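Local structure of prohead core protein protease (Enterobacteria phage T4, 5JBL) at residues C[26-31]-C[68-73]; C[60-65]-C[126-131]; C[75-80]-C[173-178]; C[105-110]-C[159-164]; C[115-120]-C[133-138]. The protein is a homopentameric serine protease of the T4 prohead core, activated by autocatalytic cleavage, that processes many prohead proteins after the motif L/I-X-E. The protein carries 3 engineered substitutions. All blocks are in the same frame, centred on the assembly; numbering follows the deposited sequence.

Interaction 1 (C[26-31]-C[68-73]); sequences LIETWG and VVNRNK
The autolysis site inferred at the bond between Glu28 and Thr29, on the N-terminal strand that blocks the catalytic centre, is here bordered by a type I beta turn running from Asn70 to Lys73. Glu28 is the acidic residue expected before the cut, and its OE1 draws two amide donors from the turn: Asn70 ND2 at 2.9 Å (N-H...O 144°) and Asn72 ND2 at 3.1 Å (158°). The two arrive from opposite faces of the carboxylate plane, each well above it. With CG beside the backbone N and the chain bent at chi2 (-67°), Glu28 folds back so that its acid lies between these amides. OE2 is held separately by Tyr76 OH and by a salt bridge to Arg74, an environment consistent with recognition of a glutamate before the cut. After the inferred cleavage bond, water adds to the direct contact: one molecule accepts from Arg71 N at 3.1 Å and donates to Thr29 O at 2.7 Å, and a second takes Asn72 N and also donates to Thr29 O. The extended Arg71 chain crosses Thr29 at about a right angle, and its guanidinium lays one face over Gly31 CA. Trp30 packs against Asn70, its indole N-H bonded to Ser160, and its six-membered ring brings CZ3 to 3.7 Å from Asn70 CB.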
# COMPACT_ATOMS: atom_id res chain seq x y z
N LEU C 26 -14.91 -8.81 -22.92
CA LEU C 26 -14.14 -9.91 -23.49
C LEU C 26 -12.68 -9.70 -23.10
O LEU C 26 -12.05 -8.73 -23.53
CB LEU C 26 -14.31 -9.95 -25.01
CG LEU C 26 -15.72 -10.17 -25.53
CD1 LEU C 26 -15.80 -9.93 -27.06
CD2 LEU C 26 -16.21 -11.58 -25.16
N ILE C 27 -12.15 -10.61 -22.27
CA ILE C 27 -10.75 -10.59 -21.85
C ILE C 27 -10.05 -11.78 -22.48
O ILE C 27 -10.51 -12.92 -22.37
CB ILE C 27 -10.63 -10.67 -20.31
CG1 ILE C 27 -11.35 -9.48 -19.67
CG2 ILE C 27 -9.15 -10.72 -19.89
CD1 ILE C 27 -11.13 -9.39 -18.17
N GLU C 28 -8.92 -11.53 -23.14
CA GLU C 28 -8.19 -12.59 -23.81
C GLU C 28 -6.76 -12.62 -23.31
O GLU C 28 -6.18 -11.58 -23.02
CB GLU C 28 -8.18 -12.39 -25.32
CG GLU C 28 -9.49 -11.92 -25.92
CD GLU C 28 -10.61 -12.95 -25.83
OE1 GLU C 28 -10.33 -14.15 -25.58
OE2 GLU C 28 -11.78 -12.56 -26.01
N THR C 29 -6.20 -13.82 -23.19
CA THR C 29 -4.76 -13.97 -22.99
C THR C 29 -4.13 -14.38 -24.32
O THR C 29 -4.71 -15.14 -25.10
CB THR C 29 -4.46 -15.00 -21.90
OG1 THR C 29 -5.08 -16.25 -22.25
CG2 THR C 29 -5.00 -14.52 -20.58
N TRP C 30 -2.94 -13.84 -24.59
CA TRP C 30 -2.29 -14.03 -25.88
C TRP C 30 -0.86 -14.56 -25.77
O TRP C 30 -0.14 -14.55 -26.76
CB TRP C 30 -2.28 -12.72 -26.67
CG TRP C 30 -3.62 -12.16 -26.97
CD1 TRP C 30 -4.20 -11.06 -26.38
CD2 TRP C 30 -4.55 -12.62 -27.96
NE1 TRP C 30 -5.44 -10.82 -26.94
CE2 TRP C 30 -5.68 -11.76 -27.90
CE3 TRP C 30 -4.56 -13.70 -28.85
CZ2 TRP C 30 -6.79 -11.93 -28.73
CZ3 TRP C 30 -5.67 -13.87 -29.67
CH2 TRP C 30 -6.77 -12.99 -29.60
N GLY C 31 -0.42 -15.00 -24.59
CA GLY C 31 0.89 -15.60 -24.47
C GLY C 31 1.95 -14.61 -24.06
O GLY C 31 1.68 -13.49 -23.61
N VAL C 68 -7.30 -16.98 -35.52
CA VAL C 68 -6.91 -18.20 -34.82
C VAL C 68 -7.81 -18.40 -33.62
O VAL C 68 -8.28 -17.44 -33.00
CB VAL C 68 -5.42 -18.17 -34.39
CG1 VAL C 68 -4.52 -18.20 -35.62
CG2 VAL C 68 -5.13 -16.95 -33.56
N VAL C 69 -8.10 -19.66 -33.30
CA VAL C 69 -8.82 -19.98 -32.07
C VAL C 69 -7.86 -19.81 -30.90
O VAL C 69 -6.85 -20.51 -30.80
CB VAL C 69 -9.39 -21.41 -32.13
CG1 VAL C 69 -10.14 -21.74 -30.84
CG2 VAL C 69 -10.29 -21.55 -33.34
N ASN C 70 -8.17 -18.85 -30.01
CA ASN C 70 -7.25 -18.51 -28.93
C ASN C 70 -7.53 -19.39 -27.71
O ASN C 70 -8.34 -20.33 -27.75
CB ASN C 70 -7.30 -17.01 -28.61
CG ASN C 70 -8.61 -16.56 -27.94
OD1 ASN C 70 -9.43 -17.36 -27.50
ND2 ASN C 70 -8.77 -15.24 -27.83
N ARG C 71 -6.87 -19.08 -26.59
CA ARG C 71 -6.99 -19.92 -25.40
C ARG C 71 -8.40 -19.92 -24.84
O ARG C 71 -8.82 -20.93 -24.25
CB ARG C 71 -6.00 -19.46 -24.33
CG ARG C 71 -4.54 -19.54 -24.72
CD ARG C 71 -3.67 -18.79 -23.71
NE ARG C 71 -2.24 -18.91 -23.98
CZ ARG C 71 -1.29 -18.51 -23.15
NH1 ARG C 71 -1.61 -17.95 -21.99
NH2 ARG C 71 -0.01 -18.66 -23.48
N ASN C 72 -9.16 -18.83 -25.00
CA ASN C 72 -10.55 -18.78 -24.57
C ASN C 72 -11.51 -19.40 -25.57
O ASN C 72 -12.72 -19.20 -25.44
CB ASN C 72 -10.99 -17.34 -24.30
CG ASN C 72 -10.55 -16.83 -22.95
OD1 ASN C 72 -10.36 -17.59 -22.01
ND2 ASN C 72 -10.41 -15.51 -22.84
N LYS C 73 -11.01 -20.11 -26.59
CA LYS C 73 -11.86 -20.71 -27.62
C LYS C 73 -12.65 -19.64 -28.38
O LYS C 73 -13.81 -19.84 -28.75
CB LYS C 73 -12.80 -21.77 -27.04
CG LYS C 73 -12.09 -22.87 -26.29
CD LYS C 73 -11.20 -23.67 -27.22
CE LYS C 73 -10.56 -24.86 -26.51
NZ LYS C 73 -9.57 -24.42 -25.48
O HOH W 1 -7.70 -16.05 -24.83
O HOH W 2 -4.42 -17.14 -26.95
O HOH W 3 -7.61 -16.62 -21.50

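Interaction 2 (C[60-65]-C[126-131]); sequences EGIFLQ and GNDVYG. Engineered in segment 60-65: Leu64 (natural residue Met).
Asp128 begins the antiparallel pairing of strand 128-131 with strand 62-65, sharing a non-hydrogen-bonded position with Gln65. The two side chains run side by side in the same direction; Gln65, extended beyond CG (chi2 -178°), carries NE2 alongside the acid and donates to Asp128 OD1 at 3.1 Å, the acceptor lying in the amide plane while the donor stands above the carboxylate plane. At Val129 the register slips by one: its carbonyl O receives Phe63 N at 2.8 Å (166°) and, weakly, Leu64 N at 3.4 Å, the signature of a classic beta bulge. Val129 N returns a bond to Leu64 O, and Val129 CG2 packs on CB of Leu64, an engineered residue replacing methionine. Tyr130 turns a ring face to Ile62, whose CG1 stands 3.8 Å from the centroid and 25° off the normal, a CH-pi contact. Finally Gly131 exchanges backbone bonds with Gly61 in both directions, and the Phe63 ring lies with one face directly on side-chain-free Gly131, CE2 reaching C at 3.4 Å. Polar groups are thus matched along the backbone and at the Gln65-Asp128 end, whereas ring faces serve the Tyr130-Gly131 end; the bulge turns two successive amides to one carbonyl, the second only weakly.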
# COMPACT_ATOMS: atom_id res chain seq x y z
N GLU C 60 8.00 -6.11 -26.11
CA GLU C 60 7.68 -6.02 -27.53
C GLU C 60 7.38 -7.40 -28.11
O GLU C 60 8.14 -8.35 -27.89
CB GLU C 60 8.82 -5.35 -28.31
CG GLU C 60 8.48 -5.03 -29.76
CD GLU C 60 9.64 -4.41 -30.53
OE1 GLU C 60 10.03 -4.97 -31.58
OE2 GLU C 60 10.18 -3.36 -30.09
N GLY C 61 6.28 -7.50 -28.85
CA GLY C 61 5.98 -8.74 -29.55
C GLY C 61 4.50 -8.81 -29.87
O GLY C 61 3.82 -7.79 -29.97
N ILE C 62 4.01 -10.04 -30.00
CA ILE C 62 2.62 -10.27 -30.36
C ILE C 62 1.72 -9.86 -29.20
O ILE C 62 1.84 -10.39 -28.09
CB ILE C 62 2.39 -11.73 -30.76
CG1 ILE C 62 3.10 -12.02 -32.08
CG2 ILE C 62 0.89 -12.03 -30.84
CD1 ILE C 62 3.09 -13.48 -32.48
N PHE C 63 0.81 -8.92 -29.46
CA PHE C 63 -0.14 -8.51 -28.44
C PHE C 63 -1.55 -9.04 -28.67
O PHE C 63 -2.29 -9.19 -27.71
CB PHE C 63 -0.21 -6.98 -28.35
CG PHE C 63 1.00 -6.32 -27.70
CD1 PHE C 63 1.99 -7.07 -27.09
CD2 PHE C 63 1.13 -4.94 -27.72
CE1 PHE C 63 3.10 -6.45 -26.50
CE2 PHE C 63 2.22 -4.31 -27.13
CZ PHE C 63 3.21 -5.07 -26.51
N LEU C 64 -1.93 -9.30 -29.92
CA LEU C 64 -3.23 -9.88 -30.26
C LEU C 64 -3.07 -10.67 -31.55
O LEU C 64 -2.14 -10.45 -32.33
CB LEU C 64 -4.32 -8.81 -30.44
CG LEU C 64 -4.65 -7.88 -29.27
CD1 LEU C 64 -3.82 -6.60 -29.37
CD2 LEU C 64 -6.13 -7.56 -29.23
N GLN C 65 -4.00 -11.59 -31.79
CA GLN C 65 -3.95 -12.44 -32.98
C GLN C 65 -5.33 -12.58 -33.59
O GLN C 65 -6.30 -12.86 -32.89
CB GLN C 65 -3.42 -13.82 -32.65
CG GLN C 65 -2.01 -13.82 -32.16
CD GLN C 65 -1.51 -15.21 -31.90
OE1 GLN C 65 -1.79 -15.79 -30.85
NE2 GLN C 65 -0.81 -15.78 -32.87
N GLY C 126 1.12 -9.92 -40.90
CA GLY C 126 0.21 -11.02 -41.22
C GLY C 126 -1.06 -10.91 -40.40
O GLY C 126 -1.73 -9.87 -40.37
N ASN C 127 -1.40 -11.99 -39.70
CA ASN C 127 -2.60 -12.02 -38.86
C ASN C 127 -2.32 -11.66 -37.41
O ASN C 127 -3.23 -11.76 -36.58
CB ASN C 127 -3.25 -13.41 -38.93
CG ASN C 127 -3.89 -13.69 -40.28
OD1 ASN C 127 -4.39 -12.77 -40.93
ND2 ASN C 127 -3.83 -14.94 -40.73
N ASP C 128 -1.11 -11.20 -37.10
CA ASP C 128 -0.71 -10.90 -35.74
C ASP C 128 -0.55 -9.40 -35.55
O ASP C 128 0.01 -8.72 -36.40
CB ASP C 128 0.60 -11.60 -35.38
CG ASP C 128 0.44 -13.10 -35.32
OD1 ASP C 128 -0.67 -13.57 -34.98
OD2 ASP C 128 1.41 -13.82 -35.63
N VAL C 129 -1.01 -8.90 -34.40
CA VAL C 129 -0.83 -7.51 -34.02
C VAL C 129 0.40 -7.45 -33.13
O VAL C 129 0.41 -8.04 -32.05
CB VAL C 129 -2.07 -6.95 -33.31
CG1 VAL C 129 -1.93 -5.45 -33.11
CG2 VAL C 129 -3.32 -7.28 -34.11
N TYR C 130 1.45 -6.77 -33.58
CA TYR C 130 2.62 -6.56 -32.75
C TYR C 130 2.52 -5.22 -32.04
O TYR C 130 1.80 -4.32 -32.47
CB TYR C 130 3.91 -6.61 -33.58
CG TYR C 130 4.36 -8.02 -33.89
CD1 TYR C 130 3.70 -8.79 -34.84
CD2 TYR C 130 5.44 -8.59 -33.22
CE1 TYR C 130 4.11 -10.09 -35.13
CE2 TYR C 130 5.84 -9.89 -33.49
CZ TYR C 130 5.18 -10.63 -34.45
OH TYR C 130 5.58 -11.91 -34.73
N GLY C 131 3.26 -5.07 -30.95
CA GLY C 131 3.31 -3.75 -30.35
C GLY C 131 4.53 -3.61 -29.48
O GLY C 131 5.25 -4.56 -29.20

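Interaction 3 (C[75-80]-C[173-178]); sequences LYPKRI and YRIVNE
Leu75 N donates to Arg174 O at 2.9 Å, and Leu75 O accepts from Val176 N at 3.0 Å with a nearly straight N-H...O angle of 171°. These two bonds flank Ile175 and define a parallel beta bridge between Leu75 and Ile175, their CA atoms 5.0 Å apart, which adds short strand 74-75 to the edge of the mixed sheet. Beyond it the packing is apolar. Val176 CG2 sits squarely over the centre of the Tyr76 ring, 3.6 Å from the centroid and 4° off its normal; CG1 is anti to the backbone N (chi1 179°), which leaves CG2 anti to the carbonyl carbon and over the ring. Pro77, the N-cap of helix 78-93, sets CG 3.6 Å from Ile175 CG2. One turn on, Ile80 CD1 comes within 3.5 Å of Val176 O and lies over the chain toward Glu178. Packed on one face by a methyl, edge-to-face with Phe180 and bonded through its hydroxyl to Glu28, Tyr76 is probably fixed in orientation, so sheet-edge packing helps position a residue that touches the inferred autolysis site.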
# COMPACT_ATOMS: atom_id res chain seq x y z
N LEU C 75 -12.34 -16.73 -31.71
CA LEU C 75 -11.63 -16.34 -32.91
C LEU C 75 -12.03 -14.92 -33.26
O LEU C 75 -13.23 -14.61 -33.34
CB LEU C 75 -11.95 -17.30 -34.07
CG LEU C 75 -11.24 -17.08 -35.41
CD1 LEU C 75 -11.05 -18.42 -36.11
CD2 LEU C 75 -12.01 -16.14 -36.33
N TYR C 76 -11.02 -14.06 -33.51
CA TYR C 76 -11.27 -12.69 -33.93
C TYR C 76 -11.08 -12.60 -35.44
O TYR C 76 -9.95 -12.72 -35.92
CB TYR C 76 -10.32 -11.73 -33.22
CG TYR C 76 -10.66 -11.50 -31.77
CD1 TYR C 76 -10.46 -12.49 -30.82
CD2 TYR C 76 -11.18 -10.28 -31.35
CE1 TYR C 76 -10.79 -12.29 -29.49
CE2 TYR C 76 -11.50 -10.07 -30.04
CZ TYR C 76 -11.30 -11.06 -29.11
OH TYR C 76 -11.64 -10.81 -27.81
N PRO C 77 -12.14 -12.40 -36.23
CA PRO C 77 -11.95 -12.26 -37.69
C PRO C 77 -11.08 -11.05 -38.02
O PRO C 77 -11.12 -10.03 -37.33
CB PRO C 77 -13.38 -12.09 -38.22
CG PRO C 77 -14.26 -12.76 -37.17
CD PRO C 77 -13.56 -12.44 -35.85
N LYS C 78 -10.30 -11.17 -39.11
CA LYS C 78 -9.26 -10.17 -39.36
C LYS C 78 -9.85 -8.78 -39.59
O LYS C 78 -9.33 -7.78 -39.07
CB LYS C 78 -8.38 -10.57 -40.55
CG LYS C 78 -7.20 -9.61 -40.67
CD LYS C 78 -6.09 -10.10 -41.57
CE LYS C 78 -4.87 -9.21 -41.45
NZ LYS C 78 -3.90 -9.46 -42.55
N ARG C 79 -10.92 -8.69 -40.38
CA ARG C 79 -11.53 -7.40 -40.67
C ARG C 79 -12.02 -6.72 -39.39
O ARG C 79 -11.91 -5.50 -39.24
CB ARG C 79 -12.67 -7.59 -41.68
CG ARG C 79 -13.33 -6.33 -42.22
CD ARG C 79 -14.30 -6.69 -43.35
NE ARG C 79 -15.28 -5.64 -43.61
CZ ARG C 79 -16.26 -5.73 -44.50
NH1 ARG C 79 -16.40 -6.83 -45.24
NH2 ARG C 79 -17.10 -4.72 -44.66
N ILE C 80 -12.56 -7.51 -38.46
CA ILE C 80 -13.10 -6.94 -37.23
C ILE C 80 -11.99 -6.45 -36.32
O ILE C 80 -12.09 -5.36 -35.72
CB ILE C 80 -13.99 -7.99 -36.53
CG1 ILE C 80 -15.23 -8.24 -37.40
CG2 ILE C 80 -14.33 -7.56 -35.10
CD1 ILE C 80 -16.10 -9.38 -36.95
N TYR C 173 -15.96 -23.58 -30.61
CA TYR C 173 -15.43 -22.23 -30.43
C TYR C 173 -16.47 -21.19 -30.81
O TYR C 173 -17.54 -21.50 -31.36
CB TYR C 173 -14.10 -22.01 -31.20
CG TYR C 173 -14.19 -21.97 -32.72
CD1 TYR C 173 -14.26 -20.75 -33.39
CD2 TYR C 173 -14.16 -23.13 -33.47
CE1 TYR C 173 -14.33 -20.70 -34.77
CE2 TYR C 173 -14.22 -23.10 -34.85
CZ TYR C 173 -14.31 -21.87 -35.50
OH TYR C 173 -14.37 -21.83 -36.87
N ARG C 174 -16.18 -19.95 -30.45
CA ARG C 174 -17.02 -18.79 -30.69
C ARG C 174 -16.31 -17.82 -31.61
O ARG C 174 -15.08 -17.71 -31.60
CB ARG C 174 -17.40 -18.10 -29.37
CG ARG C 174 -18.67 -18.62 -28.70
CD ARG C 174 -18.65 -20.07 -28.30
NE ARG C 174 -17.60 -20.44 -27.36
CZ ARG C 174 -17.30 -21.70 -27.07
NH1 ARG C 174 -17.97 -22.69 -27.65
NH2 ARG C 174 -16.33 -21.97 -26.21
N ILE C 175 -17.09 -17.11 -32.42
CA ILE C 175 -16.57 -16.07 -33.31
C ILE C 175 -17.00 -14.72 -32.76
O ILE C 175 -18.17 -14.54 -32.39
CB ILE C 175 -17.08 -16.26 -34.75
CG1 ILE C 175 -16.63 -17.61 -35.31
CG2 ILE C 175 -16.59 -15.12 -35.65
CD1 ILE C 175 -17.22 -17.94 -36.68
N VAL C 176 -16.07 -13.77 -32.71
CA VAL C 176 -16.38 -12.43 -32.25
C VAL C 176 -17.20 -11.72 -33.32
O VAL C 176 -16.87 -11.77 -34.51
CB VAL C 176 -15.09 -11.67 -31.91
CG1 VAL C 176 -15.39 -10.26 -31.44
CG2 VAL C 176 -14.33 -12.43 -30.82
N ASN C 177 -18.28 -11.06 -32.90
CA ASN C 177 -19.19 -10.43 -33.84
C ASN C 177 -18.68 -9.05 -34.26
O ASN C 177 -17.81 -8.45 -33.63
CB ASN C 177 -20.59 -10.31 -33.24
CG ASN C 177 -21.27 -11.67 -33.08
OD1 ASN C 177 -21.10 -12.56 -33.91
ND2 ASN C 177 -22.03 -11.83 -32.01
N GLU C 178 -19.25 -8.56 -35.36
CA GLU C 178 -18.92 -7.23 -35.84
C GLU C 178 -19.19 -6.20 -34.75
O GLU C 178 -20.14 -6.33 -33.97
CB GLU C 178 -19.73 -6.93 -37.11
CG GLU C 178 -19.28 -5.72 -37.90
CD GLU C 178 -20.14 -5.47 -39.14
OE1 GLU C 178 -20.96 -6.34 -39.48
OE2 GLU C 178 -19.98 -4.40 -39.77

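Interaction 4 (C[105-110]-C[159-164]); sequences PPRANV and ASRGLG. Engineered in segment 159-164: Ala159 (natural residue Ser).
Arg161 NH1 is shared between two carbonyls of the 105-110 loop: Arg107 O at 2.9 Å in a straight bond (168°) and Asn109 O at 2.8 Å in a more bent one. Both oxygens lie at the edge of the guanidinium, although from the carbonyl side the donor stands well above each plane, away from the lone-pair positions. The remaining nitrogens find acids elsewhere, NE in a salt bridge to Asp187 and NH2 in another to Glu101. A turn at chi3 (-107°) swings the head of this otherwise extended chain to its partners. Pro105 CD lies 3.6 Å from Arg161 CZ, over one face of the guanidinium. Asn109 O also takes a weak bond from Arg107 NH1, and Glu101 pairs with that arginine too, so the two guanidiniums, with NH1 atoms 3.8 Å apart and planes 78° to each other, converge on shared acceptors. Outside this polar knot, Ala108 CB rests on Leu163 CD2 at 4.0 Å. The charge of buried Arg161 is probably balanced by Glu101 and Asp187, tying the loop that follows Ala104 to the strand bearing Ala159, both active-site residues changed in this structure.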
# COMPACT_ATOMS: atom_id res chain seq x y z
N PRO C 105 -8.19 -6.89 -14.79
CA PRO C 105 -9.34 -6.84 -13.89
C PRO C 105 -10.64 -6.95 -14.66
O PRO C 105 -10.67 -6.73 -15.89
CB PRO C 105 -9.19 -5.46 -13.24
CG PRO C 105 -8.59 -4.62 -14.33
CD PRO C 105 -7.64 -5.55 -15.07
N PRO C 106 -11.76 -7.28 -13.99
CA PRO C 106 -13.03 -7.42 -14.71
C PRO C 106 -13.71 -6.09 -14.99
O PRO C 106 -14.83 -5.81 -14.55
CB PRO C 106 -13.84 -8.31 -13.75
CG PRO C 106 -13.37 -7.86 -12.40
CD PRO C 106 -11.90 -7.55 -12.55
N ARG C 107 -13.01 -5.21 -15.69
CA ARG C 107 -13.61 -3.94 -16.09
C ARG C 107 -13.00 -3.56 -17.42
O ARG C 107 -11.94 -4.07 -17.81
CB ARG C 107 -13.44 -2.85 -15.02
CG ARG C 107 -12.11 -2.81 -14.35
CD ARG C 107 -12.06 -1.79 -13.21
NE ARG C 107 -10.84 -2.02 -12.43
CZ ARG C 107 -9.62 -1.72 -12.87
NH1 ARG C 107 -9.46 -1.17 -14.07
NH2 ARG C 107 -8.56 -2.01 -12.11
N ALA C 108 -13.71 -2.72 -18.17
CA ALA C 108 -13.28 -2.35 -19.51
C ALA C 108 -12.24 -1.24 -19.56
O ALA C 108 -11.49 -1.15 -20.53
CB ALA C 108 -14.50 -1.94 -20.34
N ASN C 109 -12.19 -0.39 -18.53
CA ASN C 109 -11.35 0.79 -18.47
C ASN C 109 -10.08 0.52 -17.67
O ASN C 109 -10.08 -0.27 -16.73
CB ASN C 109 -12.14 1.93 -17.81
CG ASN C 109 -12.61 1.56 -16.39
OD1 ASN C 109 -13.45 0.66 -16.22
ND2 ASN C 109 -12.07 2.24 -15.38
N VAL C 110 -8.99 1.19 -18.04
CA VAL C 110 -7.78 1.13 -17.22
C VAL C 110 -7.91 2.12 -16.07
O VAL C 110 -8.45 3.22 -16.23
CB VAL C 110 -6.52 1.39 -18.07
CG1 VAL C 110 -6.60 2.72 -18.77
CG2 VAL C 110 -5.28 1.40 -17.19
N ALA C 159 -2.56 -9.75 -21.82
CA ALA C 159 -3.99 -9.92 -22.00
C ALA C 159 -4.55 -8.64 -22.59
O ALA C 159 -4.06 -7.55 -22.29
CB ALA C 159 -4.71 -10.22 -20.67
N SER C 160 -5.60 -8.78 -23.39
CA SER C 160 -6.33 -7.63 -23.91
C SER C 160 -7.72 -7.62 -23.29
O SER C 160 -8.21 -8.65 -22.81
CB SER C 160 -6.42 -7.65 -25.44
OG SER C 160 -7.10 -8.82 -25.92
N ARG C 161 -8.33 -6.43 -23.27
CA ARG C 161 -9.70 -6.23 -22.82
C ARG C 161 -10.52 -5.54 -23.91
O ARG C 161 -10.03 -4.65 -24.60
CB ARG C 161 -9.76 -5.39 -21.53
CG ARG C 161 -9.11 -6.02 -20.32
CD ARG C 161 -9.37 -5.18 -19.08
NE ARG C 161 -8.18 -4.47 -18.65
CZ ARG C 161 -8.18 -3.41 -17.86
NH1 ARG C 161 -9.32 -2.90 -17.42
NH2 ARG C 161 -7.02 -2.85 -17.52
N GLY C 162 -11.78 -5.94 -24.06
CA GLY C 162 -12.60 -5.27 -25.05
C GLY C 162 -14.06 -5.54 -24.77
O GLY C 162 -14.41 -6.26 -23.83
N LEU C 163 -14.91 -4.96 -25.62
CA LEU C 163 -16.35 -5.09 -25.51
C LEU C 163 -16.91 -5.64 -26.81
O LEU C 163 -16.63 -5.09 -27.88
CB LEU C 163 -17.01 -3.74 -25.19
CG LEU C 163 -16.60 -3.09 -23.87
CD1 LEU C 163 -17.06 -1.64 -23.82
CD2 LEU C 163 -17.15 -3.88 -22.69
N GLY C 164 -17.68 -6.71 -26.72
CA GLY C 164 -18.25 -7.28 -27.93
C GLY C 164 -19.20 -8.41 -27.60
O GLY C 164 -19.59 -8.60 -26.44

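Interaction 5 (C[115-120]-C[133-138]); sequences AAIIIE and ARVIEG
Ile118 and Arg134 form a hydrogen-bonded pair in this beta hairpin, exchanging backbone bonds of 2.9 Å in each direction, Ile118 N to Arg134 O and Arg134 N to Ile118 O. Ile136 N adds a third, to Ala116 O. On one face Ile117 CG2 lies 4.2 Å from Val135 CG2. Ile117 CG1 stands between the backbone N and the carbonyl carbon (chi1 60°), from where CD1 of Ile117 reaches Ala133 CB at 4.1 Å. Ile136 turns its CD1 to Ala115 CB, 3.9 Å away. On the Ile118 and Arg134 face, Glu120 OE2 lies against aliphatic Arg134 CB at 3.6 Å; the charged ends do not meet directly. Tyr58 OH bonds to both OE2 and Arg134 NH1, while Glu120 OE1 forms a salt bridge with Arg132. Further out, Leu146 of helix 142-151 packs on Ile117 and Val135, and Lys145 of a neighbouring subunit bonds to Ala115 O. Pairing the polar ends through Tyr58 while leaving the inner face to methyl groups is consistent with a hydrophobic hairpin core reaching into the multimerisation region, which begins at Ile136.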
# COMPACT_ATOMS: atom_id res chain seq x y z
N ALA C 115 -1.97 1.48 -13.32
CA ALA C 115 -1.28 1.30 -14.59
C ALA C 115 0.15 0.82 -14.36
O ALA C 115 0.85 1.28 -13.45
CB ALA C 115 -1.28 2.62 -15.37
N ALA C 116 0.57 -0.15 -15.19
CA ALA C 116 1.92 -0.66 -15.15
C ALA C 116 2.68 -0.50 -16.46
O ALA C 116 3.92 -0.54 -16.44
CB ALA C 116 1.92 -2.15 -14.72
N ILE C 117 1.99 -0.32 -17.59
CA ILE C 117 2.63 -0.18 -18.89
C ILE C 117 1.89 0.87 -19.70
O ILE C 117 0.74 1.20 -19.43
CB ILE C 117 2.65 -1.50 -19.70
CG1 ILE C 117 1.24 -2.01 -19.97
CG2 ILE C 117 3.43 -2.56 -19.00
CD1 ILE C 117 0.73 -1.66 -21.37
N ILE C 118 2.56 1.37 -20.73
CA ILE C 118 1.91 2.22 -21.72
C ILE C 118 2.33 1.74 -23.10
O ILE C 118 3.52 1.54 -23.36
CB ILE C 118 2.23 3.71 -21.49
CG1 ILE C 118 1.47 4.56 -22.52
CG2 ILE C 118 3.75 3.99 -21.52
CD1 ILE C 118 1.45 6.05 -22.21
N ILE C 119 1.36 1.55 -23.98
CA ILE C 119 1.62 1.10 -25.35
C ILE C 119 2.06 2.30 -26.18
O ILE C 119 1.34 3.30 -26.27
CB ILE C 119 0.38 0.42 -25.95
CG1 ILE C 119 0.10 -0.88 -25.21
CG2 ILE C 119 0.57 0.21 -27.48
CD1 ILE C 119 -1.12 -1.66 -25.72
N GLU C 120 3.24 2.19 -26.82
CA GLU C 120 3.77 3.26 -27.65
C GLU C 120 3.50 3.07 -29.13
O GLU C 120 3.50 4.06 -29.88
CB GLU C 120 5.30 3.39 -27.47
CG GLU C 120 5.71 3.53 -26.04
CD GLU C 120 7.13 4.02 -25.89
OE1 GLU C 120 7.96 3.77 -26.79
OE2 GLU C 120 7.42 4.68 -24.87
N ALA C 133 5.48 -1.86 -25.71
CA ALA C 133 4.96 -1.27 -24.49
C ALA C 133 6.11 -0.91 -23.56
O ALA C 133 7.03 -1.70 -23.36
CB ALA C 133 3.99 -2.21 -23.77
N ARG C 134 6.05 0.28 -22.99
CA ARG C 134 7.03 0.72 -22.01
C ARG C 134 6.50 0.44 -20.60
O ARG C 134 5.33 0.73 -20.30
CB ARG C 134 7.32 2.21 -22.19
CG ARG C 134 8.35 2.76 -21.24
CD ARG C 134 8.52 4.26 -21.40
NE ARG C 134 9.52 4.75 -20.46
CZ ARG C 134 10.78 5.03 -20.77
NH1 ARG C 134 11.22 4.88 -22.01
NH2 ARG C 134 11.61 5.46 -19.81
N VAL C 135 7.34 -0.14 -19.75
CA VAL C 135 6.97 -0.38 -18.36
C VAL C 135 7.12 0.92 -17.59
O VAL C 135 8.11 1.64 -17.75
CB VAL C 135 7.83 -1.50 -17.76
CG1 VAL C 135 7.52 -1.69 -16.27
CG2 VAL C 135 7.60 -2.78 -18.50
N ILE C 136 6.11 1.27 -16.80
CA ILE C 136 6.14 2.51 -16.02
C ILE C 136 7.04 2.31 -14.81
O ILE C 136 6.81 1.40 -14.01
CB ILE C 136 4.72 2.93 -15.60
CG1 ILE C 136 3.87 3.13 -16.85
CG2 ILE C 136 4.78 4.19 -14.71
CD1 ILE C 136 2.38 3.26 -16.60
N GLU C 137 8.09 3.10 -14.68
CA GLU C 137 8.99 2.95 -13.54
C GLU C 137 9.02 4.22 -12.71
O GLU C 137 8.78 5.32 -13.22
CB GLU C 137 10.40 2.59 -13.99
CG GLU C 137 10.48 1.20 -14.61
CD GLU C 137 11.91 0.75 -14.75
OE1 GLU C 137 12.50 0.39 -13.70
OE2 GLU C 137 12.46 0.80 -15.87
N GLY C 138 9.35 4.06 -11.43
CA GLY C 138 9.42 5.17 -10.49
C GLY C 138 8.12 5.49 -9.77
O GLY C 138 8.04 6.51 -9.09

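In the fold
Interactions 1, 3 and 4 reach the same mixed sheet, in which strand 24-29 pairs with strand 157-168; 1 and 4 lie at the catalytic centre and 3 at the sheet's edge. Interaction 1 carries the inferred cleavage bond: Thr29 and Ile27 bring side chains about 4 Å from those of Ala159 and Ala104, the altered active-site residues. It touches interaction 3, where Lys73 O lies 2.9 Å from Arg174 N, and interaction 4, where Leu26 N lies 2.8 Å from Gly162 O. Interactions 2 and 5 share strand 128-135 in the antiparallel sheet; Trp30 packs against the bulge of interaction 2. Interaction 5 lies across the chain's centre from interaction 1, centres 22 Å apart, and like interaction 4 touches the second subunit.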